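Local atomic coordinates of DisA protein (Sorangium cellulosum, PDB entry 6CCA), a protein that probably uses S-adenosylmethionine to methylate the alpha carbon of a polyketide intermediate, forming a gem-dimethyl group on the disorazol assembly line. Residues F101-D106 with G353-E358; Q74-F79 with L168-V173; M374-L379 with R385-L390. All coordinates share one frame; numbering follows the deposited sequence.

Contact 1. Residues F101-D106 with G353-E358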
loop_
_atom_site.group_PDB
_atom_site.type_symbol
_atom_site.label_atom_id
_atom_site.label_comp_id
_atom_site.label_asym_id
_atom_site.label_seq_id
_atom_site.Cartn_x
_atom_site.Cartn_y
_atom_site.Cartn_z
ATOM N N PHE A 101 9.222 -18.174 -0.412
ATOM C CA PHE A 101 7.928 -18.242 0.333
ATOM C C PHE A 101 7.830 -18.987 1.682
ATOM O O PHE A 101 6.718 -19.301 2.173
ATOM C CB PHE A 101 6.854 -18.774 -0.645
ATOM C CG PHE A 101 6.619 -17.860 -1.807
ATOM C CD1 PHE A 101 6.523 -16.469 -1.607
ATOM C CD2 PHE A 101 6.511 -18.356 -3.077
ATOM C CE1 PHE A 101 6.295 -15.606 -2.662
ATOM C CE2 PHE A 101 6.279 -17.509 -4.142
ATOM C CZ PHE A 101 6.160 -16.129 -3.938
ATOM N N GLY A 102 8.965 -19.228 2.322
ATOM C CA GLY A 102 8.950 -19.710 3.664
ATOM C C GLY A 102 8.115 -18.906 4.633
ATOM O O GLY A 102 7.301 -19.484 5.379
ATOM N N ARG A 103 8.346 -17.582 4.683
ATOM C CA ARG A 103 7.656 -16.725 5.638
ATOM C C ARG A 103 6.163 -16.573 5.141
ATOM O O ARG A 103 5.265 -16.621 5.956
ATOM C CB ARG A 103 8.315 -15.338 5.779
ATOM C CG ARG A 103 9.652 -15.338 6.506
ATOM C CD ARG A 103 10.334 -13.980 6.446
ATOM N NE ARG A 103 10.855 -13.739 5.105
ATOM C CZ ARG A 103 11.405 -12.600 4.693
ATOM N NH1 ARG A 103 11.499 -11.551 5.503
ATOM N NH2 ARG A 103 11.811 -12.512 3.446
ATOM N N LEU A 104 5.922 -16.484 3.843
ATOM C CA LEU A 104 4.493 -16.460 3.404
ATOM C C LEU A 104 3.755 -17.748 3.924
ATOM O O LEU A 104 2.668 -17.709 4.455
ATOM C CB LEU A 104 4.398 -16.389 1.884
ATOM C CG LEU A 104 2.953 -16.358 1.292
ATOM C CD1 LEU A 104 2.083 -15.318 1.932
ATOM C CD2 LEU A 104 3.025 -16.227 -0.226
ATOM N N TYR A 105 4.415 -18.890 3.742
ATOM C CA TYR A 105 3.861 -20.171 4.176
ATOM C C TYR A 105 3.560 -20.138 5.618
ATOM O O TYR A 105 2.445 -20.483 6.006
ATOM C CB TYR A 105 4.848 -21.307 3.813
ATOM C CG TYR A 105 4.507 -22.681 4.406
ATOM C CD1 TYR A 105 3.530 -23.473 3.843
ATOM C CD2 TYR A 105 5.216 -23.181 5.513
ATOM C CE1 TYR A 105 3.222 -24.730 4.388
ATOM C CE2 TYR A 105 4.935 -24.437 6.036
ATOM C CZ TYR A 105 3.939 -25.212 5.454
ATOM O OH TYR A 105 3.610 -26.479 5.962
ATOM N N ASP A 106 4.496 -19.701 6.480
ATOM C CA ASP A 106 4.171 -19.589 7.897
ATOM C C ASP A 106 2.986 -18.673 8.140
ATOM O O ASP A 106 2.138 -18.943 9.013
ATOM C CB ASP A 106 5.333 -19.065 8.746
ATOM C CG ASP A 106 6.603 -19.989 8.680
ATOM O OD1 ASP A 106 6.509 -21.212 8.381
ATOM O OD2 ASP A 106 7.691 -19.410 8.878
ATOM N N GLY A 353 8.462 -7.001 -2.981
ATOM C CA GLY A 353 8.327 -5.744 -2.229
ATOM C C GLY A 353 7.709 -5.920 -0.851
ATOM O O GLY A 353 8.048 -5.187 0.096
ATOM N N TRP A 354 6.738 -6.851 -0.744
ATOM C CA TRP A 354 6.108 -7.181 0.548
ATOM C C TRP A 354 7.130 -7.666 1.589
ATOM O O TRP A 354 7.002 -7.358 2.785
ATOM C CB TRP A 354 5.075 -8.304 0.326
ATOM C CG TRP A 354 4.215 -8.628 1.531
ATOM C CD1 TRP A 354 4.437 -9.607 2.415
ATOM C CD2 TRP A 354 2.992 -7.996 1.944
ATOM N NE1 TRP A 354 3.450 -9.650 3.357
ATOM C CE2 TRP A 354 2.537 -8.685 3.087
ATOM C CE3 TRP A 354 2.253 -6.928 1.479
ATOM C CZ2 TRP A 354 1.411 -8.333 3.755
ATOM C CZ3 TRP A 354 1.116 -6.565 2.139
ATOM C CH2 TRP A 354 0.689 -7.262 3.273
ATOM N N TRP A 355 8.132 -8.442 1.133
ATOM C CA TRP A 355 9.009 -9.162 2.066
ATOM C C TRP A 355 10.422 -8.517 2.182
ATOM O O TRP A 355 11.377 -9.100 2.802
ATOM C CB TRP A 355 9.138 -10.618 1.631
ATOM C CG TRP A 355 7.879 -11.394 1.798
ATOM C CD1 TRP A 355 7.059 -11.817 0.808
ATOM C CD2 TRP A 355 7.290 -11.790 3.013
ATOM N NE1 TRP A 355 5.965 -12.464 1.340
ATOM C CE2 TRP A 355 6.085 -12.464 2.700
ATOM C CE3 TRP A 355 7.619 -11.600 4.354
ATOM C CZ2 TRP A 355 5.199 -12.928 3.692
ATOM C CZ3 TRP A 355 6.758 -12.062 5.311
ATOM C CH2 TRP A 355 5.571 -12.735 4.980
ATOM N N LEU A 356 10.538 -7.307 1.627
ATOM C CA LEU A 356 11.867 -6.638 1.493
ATOM C C LEU A 356 12.372 -6.226 2.847
ATOM O O LEU A 356 13.562 -6.200 3.093
ATOM C CB LEU A 356 11.728 -5.441 0.513
ATOM C CG LEU A 356 13.031 -4.842 -0.056
ATOM C CD1 LEU A 356 13.797 -5.799 -0.971
ATOM C CD2 LEU A 356 12.705 -3.564 -0.803
ATOM N N PHE A 357 11.460 -5.894 3.754
ATOM C CA PHE A 357 11.812 -5.360 5.043
ATOM C C PHE A 357 12.829 -6.192 5.842
ATOM O O PHE A 357 12.699 -7.407 5.926
ATOM C CB PHE A 357 10.568 -5.069 5.907
ATOM C CG PHE A 357 9.786 -6.285 6.280
ATOM C CD1 PHE A 357 8.880 -6.857 5.380
ATOM C CD2 PHE A 357 9.964 -6.883 7.523
ATOM C CE1 PHE A 357 8.153 -8.004 5.733
ATOM C CE2 PHE A 357 9.251 -8.026 7.864
ATOM C CZ PHE A 357 8.342 -8.592 6.967
ATOM N N GLU A 358 13.766 -5.494 6.478
ATOM C CA GLU A 358 14.833 -6.010 7.334
ATOM C C GLU A 358 14.758 -5.477 8.763
ATOM O O GLU A 358 15.677 -5.678 9.563
ATOM C CB GLU A 358 16.185 -5.657 6.700
ATOM C CG GLU A 358 16.358 -6.541 5.474
ATOM C CD GLU A 358 17.714 -6.463 4.824
ATOM O OE1 GLU A 358 18.555 -5.720 5.349
ATOM O OE2 GLU A 358 17.886 -7.133 3.771
HETATM O O HOH W 1 13.383 -9.437 4.269
HETATM O O HOH W 2 13.505 -10.470 1.259
#
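The side chain of R103 lies along the indole of W355, and its atoms meet it one after another. CB sits over the face of the six-membered ring, a CH-pi contact 4.0 Å from the ring centroid and 26° off the ring normal. CD passes CE3 of W355 at 4.2 Å. The bend at chi3 (-73°) then turns the chain so that NE lies 4.0 Å from the same CE3. The guanidinium follows with CE3 over its centre, 3.8 Å above its plane; the two planes are 44° apart, a tilted cover rather than a parallel stack. NH1 and NH2 each have a water at the guanidinium edge, in its plane. NH1 donates to water 1 at 3.1 Å, and this water donates in turn to W355 O and F357 O. NH2 reaches water 2 only weakly, and that water also donates to W355 O. Beside R103, the backbone CA of L104 comes within 3.6 Å of W355 CZ2 and meets the ring obliquely. The other face of the indole carries CD1 of W354, so the ring is held between the first turn of helix 102-114 and its own loop, which links helices 342-346 and 372-381; W355 NE1 is bound to G349 O. The ring thus underlies R103 from CB to the guanidinium, whose N-H edge is joined to the loop carbonyls mainly through solvent.

Contact 2. Residues Q74-F79 with L168-V173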
loop_
_atom_site.group_PDB
_atom_site.type_symbol
_atom_site.label_atom_id
_atom_site.label_comp_id
_atom_site.label_asym_id
_atom_site.label_seq_id
_atom_site.Cartn_x
_atom_site.Cartn_y
_atom_site.Cartn_z
ATOM N N GLN A 74 -6.194 -27.704 0.109
ATOM C CA GLN A 74 -6.902 -28.917 -0.263
ATOM C C GLN A 74 -6.638 -29.278 -1.694
ATOM O O GLN A 74 -6.370 -30.473 -2.007
ATOM C CB GLN A 74 -8.389 -28.805 -0.043
ATOM C CG GLN A 74 -8.713 -28.628 1.416
ATOM C CD GLN A 74 -10.149 -28.538 1.724
ATOM O OE1 GLN A 74 -10.995 -28.188 0.874
ATOM N NE2 GLN A 74 -10.478 -28.850 2.981
ATOM N N ASP A 75 -6.665 -28.261 -2.576
ATOM C CA ASP A 75 -6.229 -28.469 -3.968
ATOM C C ASP A 75 -4.820 -29.008 -4.070
ATOM O O ASP A 75 -4.535 -29.673 -5.009
ATOM C CB ASP A 75 -6.247 -27.175 -4.764
ATOM C CG ASP A 75 -7.666 -26.643 -4.985
ATOM O OD1 ASP A 75 -8.660 -27.387 -4.852
ATOM O OD2 ASP A 75 -7.804 -25.461 -5.333
ATOM N N MET A 76 -3.921 -28.654 -3.165
ATOM C CA MET A 76 -2.593 -29.239 -3.154
ATOM C C MET A 76 -2.484 -30.584 -2.380
ATOM O O MET A 76 -1.371 -31.085 -2.217
ATOM C CB MET A 76 -1.607 -28.230 -2.620
ATOM C CG MET A 76 -1.408 -27.021 -3.523
ATOM S SD MET A 76 -0.552 -25.668 -2.741
ATOM C CE MET A 76 1.117 -26.130 -3.068
ATOM N N GLY A 77 -3.598 -31.126 -1.894
ATOM C CA GLY A 77 -3.621 -32.397 -1.158
ATOM C C GLY A 77 -3.274 -32.272 0.313
ATOM O O GLY A 77 -2.699 -33.197 0.908
ATOM N N ALA A 78 -3.572 -31.118 0.902
ATOM C CA ALA A 78 -3.398 -30.918 2.332
ATOM C C ALA A 78 -4.658 -30.422 2.996
ATOM O O ALA A 78 -5.548 -29.733 2.407
ATOM C CB ALA A 78 -2.215 -29.987 2.612
ATOM N N PHE A 79 -4.786 -30.822 4.247
ATOM C CA PHE A 79 -5.865 -30.441 5.062
ATOM C C PHE A 79 -7.224 -30.770 4.476
ATOM O O PHE A 79 -8.158 -30.011 4.664
ATOM C CB PHE A 79 -5.792 -28.910 5.351
ATOM C CG PHE A 79 -4.486 -28.444 5.839
ATOM C CD1 PHE A 79 -3.717 -29.216 6.700
ATOM C CD2 PHE A 79 -4.025 -27.165 5.509
ATOM C CE1 PHE A 79 -2.510 -28.773 7.187
ATOM C CE2 PHE A 79 -2.820 -26.719 5.985
ATOM C CZ PHE A 79 -2.030 -27.520 6.818
ATOM N N LEU A 168 2.003 -20.777 -8.138
ATOM C CA LEU A 168 2.575 -19.598 -7.555
ATOM C C LEU A 168 3.459 -19.975 -6.372
ATOM O O LEU A 168 4.594 -19.531 -6.241
ATOM C CB LEU A 168 1.458 -18.631 -7.117
ATOM C CG LEU A 168 0.805 -17.873 -8.284
ATOM C CD1 LEU A 168 -0.449 -17.187 -7.864
ATOM C CD2 LEU A 168 1.731 -16.809 -8.868
ATOM N N LEU A 169 2.908 -20.796 -5.497
ATOM C CA LEU A 169 3.513 -21.057 -4.225
ATOM C C LEU A 169 4.752 -21.936 -4.387
ATOM O O LEU A 169 5.720 -21.776 -3.619
ATOM C CB LEU A 169 2.481 -21.739 -3.337
ATOM C CG LEU A 169 2.517 -21.600 -1.852
ATOM C CD1 LEU A 169 2.802 -20.180 -1.386
ATOM C CD2 LEU A 169 1.199 -22.170 -1.309
ATOM N N ARG A 170 4.716 -22.820 -5.386
ATOM C CA ARG A 170 5.852 -23.634 -5.764
ATOM C C ARG A 170 6.868 -22.829 -6.566
ATOM O O ARG A 170 7.898 -23.354 -6.858
ATOM C CB ARG A 170 5.416 -24.835 -6.597
ATOM C CG ARG A 170 4.645 -25.871 -5.817
ATOM C CD ARG A 170 3.833 -26.833 -6.658
ATOM N NE ARG A 170 3.216 -27.769 -5.702
ATOM C CZ ARG A 170 2.059 -28.421 -5.814
ATOM N NH1 ARG A 170 1.296 -28.296 -6.863
ATOM N NH2 ARG A 170 1.665 -29.219 -4.828
ATOM N N GLY A 171 6.573 -21.576 -6.914
ATOM C CA GLY A 171 7.480 -20.748 -7.726
ATOM C C GLY A 171 7.576 -21.221 -9.167
ATOM O O GLY A 171 8.530 -20.881 -9.865
ATOM N N GLN A 172 6.589 -22.004 -9.608
ATOM C CA GLN A 172 6.573 -22.527 -10.952
ATOM C C GLN A 172 5.987 -21.516 -11.941
ATOM O O GLN A 172 5.988 -21.766 -13.133
ATOM C CB GLN A 172 5.693 -23.738 -11.059
ATOM C CG GLN A 172 5.840 -24.876 -10.082
ATOM C CD GLN A 172 4.775 -25.927 -10.380
ATOM O OE1 GLN A 172 3.770 -26.053 -9.696
ATOM N NE2 GLN A 172 4.963 -26.630 -11.462
ATOM N N VAL A 173 5.397 -20.431 -11.457
ATOM C CA VAL A 173 5.007 -19.317 -12.335
ATOM C C VAL A 173 5.211 -18.047 -11.570
ATOM O O VAL A 173 4.920 -17.966 -10.365
ATOM C CB VAL A 173 3.548 -19.427 -12.858
ATOM C CG1 VAL A 173 2.555 -19.340 -11.717
ATOM C CG2 VAL A 173 3.229 -18.295 -13.831
#
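M76 supplies every contact that 74-79 makes with 168-173, meeting L169 with its sulfur and R170 with its methyl. The apolar part is slight: SD lies 4.2 Å from CD2 of L169, and the two side chains cross at about a right angle. More intimate is the methyl-guanidinium contact, in which CE lies 3.4 Å above the R170 plane, toward its rim, and 3.6 Å from NH2 of that arginine. The bend at chi3 (87°) folds this methyl over the face, while CB and CG of M76 also pass NH2. R170 comes from the opposite direction on a chain extended from CG to NE. Polar bonds run outside this pair. NE of R170 donates to L95 O, which helps to fix the rotation of the group that M76 covers. Within 74-79, Q74 NE2 donates to F79 O at 3.1 Å with a nearly straight N-H...O angle of 167°, closing the turn; NE2 also bonds T132 O, while OE1 accepts from K134 N. Backbone bonds shape both segments alike: G77 N returns to Q74 O, and G171 N to L168 O, each at a glycine of positive phi. Both segments are thus helix C-termini closed by Schellman motifs, those of helices 55-75 and 165-169, with M76 and R170 each placed just ahead of the terminating glycine and L95 of helix 88-95 touching both.

Contact 3. Residues M374-L379 with R385-L390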
loop_
_atom_site.group_PDB
_atom_site.type_symbol
_atom_site.label_atom_id
_atom_site.label_comp_id
_atom_site.label_asym_id
_atom_site.label_seq_id
_atom_site.Cartn_x
_atom_site.Cartn_y
_atom_site.Cartn_z
ATOM N N MET A 374 1.084 3.288 14.688
ATOM C CA MET A 374 2.497 2.986 14.433
ATOM C C MET A 374 3.198 3.984 13.485
ATOM O O MET A 374 4.320 4.408 13.745
ATOM C CB MET A 374 2.708 1.567 13.902
ATOM C CG MET A 374 2.360 0.441 14.915
ATOM S SD MET A 374 2.091 -1.149 14.063
ATOM C CE MET A 374 3.719 -1.659 13.714
ATOM N N TRP A 375 2.527 4.387 12.425
ATOM C CA TRP A 375 3.088 5.416 11.531
ATOM C C TRP A 375 3.248 6.757 12.264
ATOM O O TRP A 375 4.290 7.416 12.115
ATOM C CB TRP A 375 2.150 5.658 10.341
ATOM C CG TRP A 375 2.376 4.760 9.160
ATOM C CD1 TRP A 375 1.474 3.852 8.704
ATOM C CD2 TRP A 375 3.496 4.703 8.234
ATOM N NE1 TRP A 375 1.943 3.247 7.565
ATOM C CE2 TRP A 375 3.199 3.696 7.296
ATOM C CE3 TRP A 375 4.735 5.359 8.139
ATOM C CZ2 TRP A 375 4.033 3.362 6.275
ATOM C CZ3 TRP A 375 5.603 4.978 7.145
ATOM C CH2 TRP A 375 5.225 3.989 6.207
ATOM N N LYS A 376 2.274 7.091 13.099
ATOM C CA LYS A 376 2.322 8.348 13.875
ATOM C C LYS A 376 3.549 8.340 14.757
ATOM O O LYS A 376 4.412 9.290 14.697
ATOM C CB LYS A 376 0.984 8.635 14.586
ATOM C CG LYS A 376 0.946 9.962 15.335
ATOM C CD LYS A 376 -0.362 10.231 16.019
ATOM C CE LYS A 376 -0.385 11.656 16.591
ATOM N NZ LYS A 376 0.533 11.738 17.695
ATOM N N GLY A 377 3.709 7.287 15.548
ATOM C CA GLY A 377 4.860 7.187 16.483
ATOM C C GLY A 377 6.169 7.142 15.775
ATOM O O GLY A 377 7.140 7.842 16.125
ATOM N N LEU A 378 6.243 6.370 14.705
ATOM C CA LEU A 378 7.492 6.343 13.982
ATOM C C LEU A 378 7.895 7.687 13.309
ATOM O O LEU A 378 9.102 8.057 13.334
ATOM C CB LEU A 378 7.500 5.239 12.909
ATOM C CG LEU A 378 8.770 5.016 12.072
ATOM C CD1 LEU A 378 9.960 4.590 12.892
ATOM C CD2 LEU A 378 8.558 4.027 10.936
ATOM N N LEU A 379 6.939 8.353 12.683
ATOM C CA LEU A 379 7.251 9.571 11.942
ATOM C C LEU A 379 7.698 10.609 13.014
ATOM O O LEU A 379 8.629 11.403 12.748
ATOM C CB LEU A 379 6.025 10.086 11.237
ATOM C CG LEU A 379 5.712 9.234 9.991
ATOM C CD1 LEU A 379 4.305 9.400 9.537
ATOM C CD2 LEU A 379 6.692 9.592 8.827
ATOM N N ARG A 385 6.603 16.510 12.601
ATOM C CA ARG A 385 5.618 17.089 13.520
ATOM C C ARG A 385 4.227 17.183 12.920
ATOM O O ARG A 385 4.058 17.008 11.758
ATOM C CB ARG A 385 6.020 18.511 13.908
ATOM C CG ARG A 385 7.485 18.746 13.889
ATOM C CD ARG A 385 7.874 20.117 14.297
ATOM N NE ARG A 385 7.715 21.001 13.160
ATOM C CZ ARG A 385 8.579 21.919 12.812
ATOM N NH1 ARG A 385 9.700 22.049 13.472
ATOM N NH2 ARG A 385 8.294 22.702 11.802
ATOM N N ARG A 386 3.244 17.501 13.743
ATOM C CA ARG A 386 1.878 17.645 13.312
ATOM C C ARG A 386 1.405 16.383 12.606
ATOM O O ARG A 386 0.543 16.439 11.809
ATOM C CB ARG A 386 1.742 18.825 12.358
ATOM C CG ARG A 386 1.208 20.102 12.925
ATOM C CD ARG A 386 2.347 21.106 12.843
ATOM N NE ARG A 386 2.766 21.414 14.136
ATOM C CZ ARG A 386 3.784 22.162 14.498
ATOM N NH1 ARG A 386 4.636 22.710 13.658
ATOM N NH2 ARG A 386 3.937 22.325 15.760
ATOM N N VAL A 387 2.024 15.277 12.941
ATOM C CA VAL A 387 1.713 14.046 12.260
ATOM C C VAL A 387 0.234 13.727 12.385
ATOM O O VAL A 387 -0.294 13.694 13.452
ATOM C CB VAL A 387 2.587 12.886 12.693
ATOM C CG1 VAL A 387 2.258 11.680 11.861
ATOM C CG2 VAL A 387 4.041 13.218 12.534
ATOM N N ALA A 388 -0.415 13.568 11.248
ATOM C CA ALA A 388 -1.864 13.423 11.172
ATOM C C ALA A 388 -2.346 12.274 10.306
ATOM O O ALA A 388 -2.574 12.441 9.097
ATOM C CB ALA A 388 -2.509 14.726 10.748
ATOM N N PRO A 389 -2.524 11.089 10.911
ATOM C CA PRO A 389 -3.300 10.080 10.265
ATOM C C PRO A 389 -4.716 10.600 10.285
ATOM O O PRO A 389 -5.210 11.058 11.368
ATOM C CB PRO A 389 -3.131 8.861 11.147
ATOM C CG PRO A 389 -2.037 9.169 12.085
ATOM C CD PRO A 389 -2.019 10.668 12.215
ATOM N N LEU A 390 -5.360 10.631 9.148
ATOM C CA LEU A 390 -6.692 11.248 9.085
ATOM C C LEU A 390 -7.700 10.366 9.867
ATOM O O LEU A 390 -7.446 9.184 10.092
ATOM C CB LEU A 390 -7.096 11.522 7.672
ATOM C CG LEU A 390 -6.239 12.579 6.984
ATOM C CD1 LEU A 390 -6.666 12.718 5.559
ATOM C CD2 LEU A 390 -6.343 13.910 7.748
#
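The pyrrolidine ring of P389 turns its CG and CD atoms to the aliphatic chain of K376, and the two side chains cross at about a right angle. P389 CG lies 4.0 Å from K376 CB, and P389 CD 4.2 Å from K376 CD; N403 and I405 of strand 402-409 also touch the proline. CB of R385 lies over the R386 guanidinium, 4.2 Å above its plane; both arginines leave the backbone away from the helix and form salt bridges with E408. Next to P389, V387 packs against both K376 and L379. Its CG1 meets CD1 of L379 at 3.8 Å and also touches CG of K376. Its CG2 meets CB of L379 at 3.9 Å. With CG anti to the backbone nitrogen (chi1 -176°), the lysine chain runs straight across the strand until chi4, and CE comes 3.7 Å from V387 O. The bend there (-69°) takes NZ to a salt bridge with E380, one turn further along the helix. The methylenes thus pack on the strand while the charge is held by the helix itself. Helix 372-381 runs almost antiparallel to strand 387-389, at 168° with 8.4 Å between the segment axes. L379 also touches I405 of strand 402-409, the antiparallel partner of 387-389, and L319 of helix 315-325, while A388 turns to V38 of helix 34-41 on the side facing away from helix 372-381.

Overall arrangement
Contacts 1 and 2, with centres about 17 Å apart, join directly: CE2 of F101 lies 3.4 Å from L168 O, and CD2 of L104 lies 4.1 Å from CD1 of L169. Their segments alternate along the chain; contact 1 ties the helical N-terminal part to the loop 353-358, while contact 2 lies within that part. Contact 3 stands apart, its centre about 25 Å from that of contact 1 and about 40 Å from that of contact 2, which is on the opposite side of the chain's centre. It packs a helix at the edge of a sheet whose order and antiparallel strand 402-409 match a class I methyltransferase fold. There the glycine-rich turn after strand 226-231 probably binds S-adenosylmethionine, and none of the three contacts includes it.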